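Side-chain contacts in 3-hydroxyacyl-thioester dehydratase X (Mycobacterium tuberculosis, PDB 4OOB), which catalyses the reversible hydration of trans-enoyl-CoA to (3R)-3-hydroxyacyl-CoA, with a preference for C8 to C12 chains: residues 45-50 against 85-90; 79-84 against 116-121. All coordinates share one frame; numbering follows the deposited sequence.

Interaction 1: 45-50 against 85-90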
ATOM      1  N   PHE A  45      -0.769   2.800  -7.173  1.00 13.66           N
ATOM      2  CA  PHE A  45      -0.365   1.499  -6.694  1.00 14.27           C
ATOM      3  C   PHE A  45      -1.256   0.424  -7.310  1.00 14.73           C
ATOM      4  O   PHE A  45      -0.754  -0.572  -7.849  1.00 15.06           O
ATOM      5  CB  PHE A  45      -0.362   1.377  -5.151  1.00 13.74           C
ATOM      6  CG  PHE A  45       0.069   0.017  -4.665  1.00 13.00           C
ATOM      7  CD1 PHE A  45       1.393  -0.231  -4.282  1.00 13.41           C
ATOM      8  CD2 PHE A  45      -0.826  -1.017  -4.577  1.00 12.84           C
ATOM      9  CE1 PHE A  45       1.796  -1.487  -3.837  1.00 13.00           C
ATOM     10  CE2 PHE A  45      -0.425  -2.294  -4.160  1.00 12.81           C
ATOM     11  CZ  PHE A  45       0.878  -2.520  -3.754  1.00 12.81           C
ATOM     12  N   ALA A  46      -2.563   0.572  -7.197  1.00 15.30           N
ATOM     13  CA  ALA A  46      -3.458  -0.460  -7.781  1.00 16.40           C
ATOM     14  C   ALA A  46      -3.304  -0.544  -9.299  1.00 16.44           C
ATOM     15  O   ALA A  46      -3.198  -1.617  -9.898  1.00 16.94           O
ATOM     16  CB  ALA A  46      -4.898  -0.211  -7.398  1.00 16.48           C
ATOM     17  N   LEU A  47      -3.236   0.604  -9.933  1.00 17.30           N
ATOM     18  CA  LEU A  47      -3.184   0.640 -11.378  1.00 17.01           C
ATOM     19  C   LEU A  47      -1.974  -0.117 -11.962  1.00 16.79           C
ATOM     20  O   LEU A  47      -2.078  -0.768 -13.016  1.00 17.17           O
ATOM     21  CB  LEU A  47      -3.118   2.103 -11.810  1.00 17.29           C
ATOM     22  CG  LEU A  47      -3.068   2.450 -13.307  1.00 17.17           C
ATOM     23  CD1 LEU A  47      -4.395   2.164 -13.998  1.00 17.46           C
ATOM     24  CD2 LEU A  47      -2.674   3.914 -13.445  1.00 17.24           C
ATOM     25  N   THR A  48      -0.818   0.049 -11.315  1.00 16.36           N
ATOM     26  CA  THR A  48       0.452  -0.496 -11.804  1.00 14.98           C
ATOM     27  C   THR A  48       0.730  -1.891 -11.304  1.00 15.42           C
ATOM     28  O   THR A  48       1.585  -2.564 -11.846  1.00 15.28           O
ATOM     29  CB  THR A  48       1.664   0.429 -11.468  1.00 14.51           C
ATOM     30  OG1 THR A  48       1.834   0.556 -10.062  1.00 13.78           O
ATOM     31  CG2 THR A  48       1.509   1.845 -12.076  1.00 14.33           C
ATOM     32  N   PHE A  49      -0.001  -2.368 -10.301  1.00 17.56           N
ATOM     33  CA  PHE A  49       0.434  -3.575  -9.587  1.00 19.61           C
ATOM     34  C   PHE A  49       0.480  -4.840 -10.426  1.00 20.31           C
ATOM     35  O   PHE A  49       1.373  -5.688 -10.299  1.00 18.18           O
ATOM     36  CB  PHE A  49      -0.444  -3.854  -8.382  1.00 21.96           C
ATOM     37  CG  PHE A  49       0.188  -4.812  -7.394  1.00 23.55           C
ATOM     38  CD1 PHE A  49       1.415  -4.527  -6.832  1.00 26.31           C
ATOM     39  CD2 PHE A  49      -0.419  -5.998  -7.069  1.00 24.66           C
ATOM     40  CE1 PHE A  49       2.008  -5.399  -5.920  1.00 28.11           C
ATOM     41  CE2 PHE A  49       0.161  -6.876  -6.184  1.00 24.90           C
ATOM     42  CZ  PHE A  49       1.368  -6.581  -5.602  1.00 26.13           C
ATOM     43  N   PRO A  50      -0.502  -4.993 -11.287  1.00 22.69           N
ATOM     44  CA  PRO A  50      -0.372  -6.138 -12.159  1.00 23.29           C
ATOM     45  C   PRO A  50       0.868  -6.053 -13.085  1.00 22.19           C
ATOM     46  O   PRO A  50       1.445  -7.103 -13.362  1.00 21.49           O
ATOM     47  CB  PRO A  50      -1.700  -6.127 -12.929  1.00 26.27           C
ATOM     48  CG  PRO A  50      -2.665  -5.407 -11.970  1.00 25.58           C
ATOM     49  CD  PRO A  50      -1.770  -4.278 -11.515  1.00 24.65           C
ATOM     50  N   ASP A  85      -6.012  11.033 -17.958  1.00 37.16           N
ATOM     51  CA  ASP A  85      -4.682  10.671 -18.459  1.00 34.66           C
ATOM     52  C   ASP A  85      -4.570   9.195 -18.841  1.00 33.16           C
ATOM     53  O   ASP A  85      -5.244   8.334 -18.287  1.00 32.92           O
ATOM     54  CB  ASP A  85      -3.625  10.968 -17.414  1.00 34.62           C
ATOM     55  CG  ASP A  85      -3.416  12.428 -17.197  1.00 35.76           C
ATOM     56  OD1 ASP A  85      -3.733  13.226 -18.097  1.00 40.06           O
ATOM     57  OD2 ASP A  85      -2.885  12.787 -16.133  1.00 35.70           O
ATOM     58  N   ALA A  86      -3.732   8.921 -19.828  1.00 31.25           N
ATOM     59  CA  ALA A  86      -3.193   7.578 -20.047  1.00 31.17           C
ATOM     60  C   ALA A  86      -1.757   7.655 -19.491  1.00 29.57           C
ATOM     61  O   ALA A  86      -1.195   8.767 -19.448  1.00 30.49           O
ATOM     62  CB  ALA A  86      -3.205   7.243 -21.534  1.00 30.82           C
ATOM     63  N   VAL A  87      -1.164   6.537 -19.041  1.00 27.24           N
ATOM     64  CA  VAL A  87       0.166   6.609 -18.373  1.00 24.26           C
ATOM     65  C   VAL A  87       1.253   5.688 -18.904  1.00 23.92           C
ATOM     66  O   VAL A  87       0.975   4.574 -19.311  1.00 25.90           O
ATOM     67  CB  VAL A  87       0.076   6.393 -16.833  1.00 22.59           C
ATOM     68  CG1 VAL A  87      -0.700   7.498 -16.174  1.00 20.89           C
ATOM     69  CG2 VAL A  87      -0.482   5.040 -16.466  1.00 21.60           C
ATOM     70  N   GLY A  88       2.496   6.166 -18.907  1.00 22.92           N
ATOM     71  CA  GLY A  88       3.646   5.299 -19.196  1.00 23.16           C
ATOM     72  C   GLY A  88       4.028   4.657 -17.875  1.00 22.37           C
ATOM     73  O   GLY A  88       3.994   5.296 -16.840  1.00 21.65           O
ATOM     74  N   VAL A  89       4.375   3.388 -17.894  1.00 23.44           N
ATOM     75  CA  VAL A  89       4.765   2.689 -16.680  1.00 22.81           C
ATOM     76  C   VAL A  89       6.089   1.974 -16.899  1.00 22.85           C
ATOM     77  O   VAL A  89       6.274   1.242 -17.850  1.00 22.48           O
ATOM     78  CB  VAL A  89       3.675   1.667 -16.272  1.00 22.55           C
ATOM     79  CG1 VAL A  89       4.044   0.930 -15.005  1.00 21.75           C
ATOM     80  CG2 VAL A  89       2.351   2.359 -16.076  1.00 22.68           C
ATOM     81  N   ARG A  90       7.018   2.177 -15.989  1.00 24.38           N
ATOM     82  CA  ARG A  90       8.230   1.387 -15.961  1.00 25.54           C
ATOM     83  C   ARG A  90       8.445   0.906 -14.536  1.00 22.63           C
ATOM     84  O   ARG A  90       8.359   1.700 -13.631  1.00 21.09           O
ATOM     85  CB  ARG A  90       9.439   2.211 -16.414  1.00 27.86           C
ATOM     86  CG  ARG A  90      10.714   1.380 -16.651  1.00 31.67           C
ATOM     87  CD  ARG A  90      11.962   2.266 -16.769  1.00 35.06           C
ATOM     88  NE  ARG A  90      11.454   3.617 -16.946  1.00 40.73           N
ATOM     89  CZ  ARG A  90      11.699   4.681 -16.178  1.00 40.61           C
ATOM     90  NH1 ARG A  90      12.634   4.656 -15.193  1.00 39.25           N
ATOM     91  NH2 ARG A  90      11.018   5.809 -16.475  1.00 36.53           N
TER
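L47 and T48, neighbours on helix 43-57, meet V87 and V89, two residues of one face of strand 86-99. The contact belongs to a hotdog fold, in which an antiparallel sheet wraps around a long helix; here it is the inner face of the sheet that receives the helix. The nearest CA atoms, those of T48 and V89, are 7.2 Å apart, and no hydrogen bond bridges the two segments.

Contact is made by methyl groups alone. L47 and V87 reach for one another tip to tip: L47 CD2 stands 3.9 Å from V87 CG2. In the leucine, CG lies anti to the backbone N (chi1 -179°), and from there CD2 reaches V87. Beside both side chains lies L17 of the edge strand 12-18, while V111 of strand 102-113 packs against V87 and T48. The inner face thus closes over this side of the helix with apolar groups from three strands.

Polar needs are met away from the interface. V87 and V89 bond through their backbones to L17 and V14, and G88 and R90, in alternation, to S112 and N110, so the strand is held from both edges. In T48, a chi1 of 63° turns OG1 back to the carbonyl O of P44, one helical turn earlier, and at the same time leaves the methyl on the side of the strand. T48 CG2 crosses V89 obliquely, 4.0 Å from V89 CG1 and 4.1 Å from V89 CG2.

Interaction 2: 79-84 against 116-121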
ATOM      1  N   ARG A  79       3.272  15.532  -9.750  1.00 27.79           N
ATOM      2  CA  ARG A  79       2.036  16.184 -10.060  1.00 29.23           C
ATOM      3  C   ARG A  79       0.917  15.180 -10.141  1.00 27.22           C
ATOM      4  O   ARG A  79       1.135  14.056 -10.521  1.00 26.74           O
ATOM      5  CB  ARG A  79       2.132  16.972 -11.374  1.00 34.68           C
ATOM      6  CG  ARG A  79       2.573  16.184 -12.602  1.00 39.87           C
ATOM      7  CD  ARG A  79       1.796  16.590 -13.874  1.00 45.22           C
ATOM      8  NE  ARG A  79       0.672  15.657 -14.092  1.00 49.71           N
ATOM      9  CZ  ARG A  79      -0.210  15.688 -15.093  1.00 50.83           C
ATOM     10  NH1 ARG A  79      -0.162  16.618 -16.039  1.00 50.84           N
ATOM     11  NH2 ARG A  79      -1.162  14.764 -15.137  1.00 53.19           N
ATOM     12  N   PRO A  80      -0.299  15.607  -9.813  1.00 27.26           N
ATOM     13  CA  PRO A  80      -1.485  14.780  -9.860  1.00 27.67           C
ATOM     14  C   PRO A  80      -1.741  14.181 -11.211  1.00 27.69           C
ATOM     15  O   PRO A  80      -1.477  14.790 -12.221  1.00 29.51           O
ATOM     16  CB  PRO A  80      -2.633  15.762  -9.543  1.00 27.74           C
ATOM     17  CG  PRO A  80      -1.990  16.898  -8.828  1.00 27.91           C
ATOM     18  CD  PRO A  80      -0.593  16.976  -9.356  1.00 28.09           C
ATOM     19  N   ILE A  81      -2.274  12.986 -11.206  1.00 28.45           N
ATOM     20  CA  ILE A  81      -2.615  12.291 -12.427  1.00 30.63           C
ATOM     21  C   ILE A  81      -4.130  12.383 -12.621  1.00 30.28           C
ATOM     22  O   ILE A  81      -4.910  12.091 -11.709  1.00 28.27           O
ATOM     23  CB  ILE A  81      -2.182  10.818 -12.341  1.00 30.58           C
ATOM     24  CG1 ILE A  81      -0.652  10.725 -12.290  1.00 30.37           C
ATOM     25  CG2 ILE A  81      -2.712  10.024 -13.532  1.00 32.74           C
ATOM     26  CD1 ILE A  81      -0.169   9.357 -11.872  1.00 28.99           C
ATOM     27  N   ALA A  82      -4.527  12.829 -13.805  1.00 29.33           N
ATOM     28  CA  ALA A  82      -5.921  12.983 -14.103  1.00 28.52           C
ATOM     29  C   ALA A  82      -6.518  11.609 -14.408  1.00 27.47           C
ATOM     30  O   ALA A  82      -5.867  10.704 -14.911  1.00 26.01           O
ATOM     31  CB  ALA A  82      -6.151  13.973 -15.252  1.00 27.95           C
ATOM     32  N   VAL A  83      -7.763  11.451 -14.011  1.00 27.70           N
ATOM     33  CA  VAL A  83      -8.561  10.320 -14.400  1.00 28.42           C
ATOM     34  C   VAL A  83      -8.547  10.188 -15.948  1.00 30.29           C
ATOM     35  O   VAL A  83      -8.590   9.091 -16.492  1.00 31.72           O
ATOM     36  CB  VAL A  83      -9.947  10.563 -13.794  1.00 28.89           C
ATOM     37  CG1 VAL A  83     -11.032   9.758 -14.462  1.00 30.33           C
ATOM     38  CG2 VAL A  83      -9.886  10.272 -12.310  1.00 28.49           C
ATOM     39  N   THR A  84      -8.433  11.314 -16.650  1.00 32.88           N
ATOM     40  CA  THR A  84      -8.442  11.343 -18.128  1.00 35.21           C
ATOM     41  C   THR A  84      -7.082  11.073 -18.758  1.00 37.02           C
ATOM     42  O   THR A  84      -7.003  10.899 -19.955  1.00 39.27           O
ATOM     43  CB  THR A  84      -8.952  12.694 -18.665  1.00 34.77           C
ATOM     44  OG1 THR A  84      -8.156  13.776 -18.157  1.00 36.10           O
ATOM     45  CG2 THR A  84     -10.377  12.933 -18.233  1.00 34.70           C
ATOM     46  N   ASP A 116       7.258  13.244 -18.949  1.00 33.41           N
ATOM     47  CA  ASP A 116       7.592  13.564 -17.576  1.00 31.36           C
ATOM     48  C   ASP A 116       7.076  12.530 -16.562  1.00 27.59           C
ATOM     49  O   ASP A 116       6.043  11.882 -16.790  1.00 26.40           O
ATOM     50  CB  ASP A 116       7.027  14.923 -17.242  1.00 32.54           C
ATOM     51  CG  ASP A 116       7.577  16.016 -18.144  1.00 34.81           C
ATOM     52  OD1 ASP A 116       8.735  15.927 -18.668  1.00 35.18           O
ATOM     53  OD2 ASP A 116       6.830  16.979 -18.312  1.00 36.02           O
ATOM     54  N   VAL A 117       7.799  12.393 -15.448  1.00 24.22           N
ATOM     55  CA  VAL A 117       7.397  11.514 -14.348  1.00 22.54           C
ATOM     56  C   VAL A 117       6.468  12.266 -13.384  1.00 21.83           C
ATOM     57  O   VAL A 117       6.875  13.208 -12.712  1.00 23.56           O
ATOM     58  CB  VAL A 117       8.603  10.907 -13.572  1.00 21.42           C
ATOM     59  CG1 VAL A 117       8.128  10.031 -12.431  1.00 21.06           C
ATOM     60  CG2 VAL A 117       9.470  10.066 -14.499  1.00 21.19           C
ATOM     61  N   ALA A 118       5.231  11.811 -13.293  1.00 20.25           N
ATOM     62  CA  ALA A 118       4.267  12.413 -12.402  1.00 19.52           C
ATOM     63  C   ALA A 118       4.294  11.773 -11.043  1.00 18.44           C
ATOM     64  O   ALA A 118       4.030  12.438 -10.061  1.00 18.74           O
ATOM     65  CB  ALA A 118       2.892  12.314 -12.986  1.00 20.00           C
ATOM     66  N   TRP A 119       4.651  10.495 -10.975  1.00 17.95           N
ATOM     67  CA  TRP A 119       4.421   9.708  -9.760  1.00 16.01           C
ATOM     68  C   TRP A 119       5.431   8.552  -9.704  1.00 15.32           C
ATOM     69  O   TRP A 119       5.598   7.805 -10.671  1.00 15.23           O
ATOM     70  CB  TRP A 119       2.959   9.218  -9.778  1.00 15.77           C
ATOM     71  CG  TRP A 119       2.343   8.516  -8.534  1.00 14.76           C
ATOM     72  CD1 TRP A 119       1.486   9.074  -7.602  1.00 15.03           C
ATOM     73  CD2 TRP A 119       2.472   7.138  -8.170  1.00 14.02           C
ATOM     74  NE1 TRP A 119       1.069   8.119  -6.679  1.00 14.64           N
ATOM     75  CE2 TRP A 119       1.659   6.926  -7.000  1.00 14.23           C
ATOM     76  CE3 TRP A 119       3.172   6.072  -8.710  1.00 13.35           C
ATOM     77  CZ2 TRP A 119       1.563   5.703  -6.374  1.00 13.56           C
ATOM     78  CZ3 TRP A 119       3.084   4.855  -8.101  1.00 13.77           C
ATOM     79  CH2 TRP A 119       2.279   4.664  -6.925  1.00 13.86           C
ATOM     80  N   HIS A 120       6.092   8.440  -8.565  1.00 14.89           N
ATOM     81  CA  HIS A 120       7.178   7.510  -8.350  1.00 15.49           C
ATOM     82  C   HIS A 120       6.920   6.702  -7.078  1.00 14.58           C
ATOM     83  O   HIS A 120       6.537   7.266  -6.051  1.00 14.72           O
ATOM     84  CB  HIS A 120       8.493   8.321  -8.201  1.00 16.10           C
ATOM     85  CG  HIS A 120       9.700   7.479  -7.950  1.00 17.21           C
ATOM     86  ND1 HIS A 120      10.484   6.956  -8.965  1.00 18.86           N
ATOM     87  CD2 HIS A 120      10.272   7.085  -6.798  1.00 17.08           C
ATOM     88  CE1 HIS A 120      11.463   6.245  -8.434  1.00 18.06           C
ATOM     89  NE2 HIS A 120      11.350   6.305  -7.121  1.00 17.82           N
ATOM     90  N   GLN A 121       7.214   5.412  -7.109  1.00 13.98           N
ATOM     91  CA  GLN A 121       7.036   4.583  -5.930  1.00 12.96           C
ATOM     92  C   GLN A 121       8.148   3.536  -5.668  1.00 12.81           C
ATOM     93  O   GLN A 121       8.624   2.905  -6.574  1.00 12.47           O
ATOM     94  CB  GLN A 121       5.707   3.893  -6.031  1.00 12.05           C
ATOM     95  CG  GLN A 121       5.442   2.854  -4.976  1.00 11.49           C
ATOM     96  CD  GLN A 121       4.070   2.250  -5.178  1.00 11.15           C
ATOM     97  OE1 GLN A 121       3.161   2.581  -4.448  1.00 11.27           O
ATOM     98  NE2 GLN A 121       3.900   1.415  -6.214  1.00 10.93           N
TER
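A118 meets R79 through backbone and side chain and I81 through its methyl. R79 N donates to A118 O at 3.2 Å, a nearly straight bond (165°). The A118 methyl fits against the same part of the 79-84 loop: A118 CB is 3.5 Å from R79 O and 3.9 Å from R79 CG, and I81 CG1 lies 3.9 Å from it as well. Bends in the arginine chain at chi2 and chi3 carry its guanidinium past this methyl to a salt bridge with D85; R79 CG makes the closest side-chain approach, with R79 NE farther off at 4.2 Å from A118 CB.

At W119 the contact passes to the other end of I81. The isoleucine chain is extended at chi2 (166°), which brings I81 CD1 to 3.8 Å from W119 CB, the two side chains crossing at about a right angle. The indole itself leads away and touches P44 and, on strand 69-77, I75 and Q77, and its NE1 is bonded to L41 O.

That two successive side chains both turn to the loop follows from the backbone: A118 has a helix-like psi (-29°), and A118 and W119 together face V111 of strand 102-113, a classic beta bulge in the antiparallel sheet of this hotdog fold.

In the fold
Both contacts are largely buried and reach one sheet, on the same side of the chain's centre and with their own centres about 9 Å apart, but they join different elements. Interaction 1 sets the hotdog helix on strand 86-99 in a wholly apolar contact; interaction 2 fastens the loop leading into that strand to strand 116-128 with mixed chemistry, adding a backbone hydrogen bond where the exposed R79 lies. The two also touch. The salt bridge of R79 with D85, 2.8 Å from NH2 to OD2, ties the loop to the start of the strand segment, V87 CG1 packs on I81 CG2, and the W119 indole reaches the backbone of F45 in the helix.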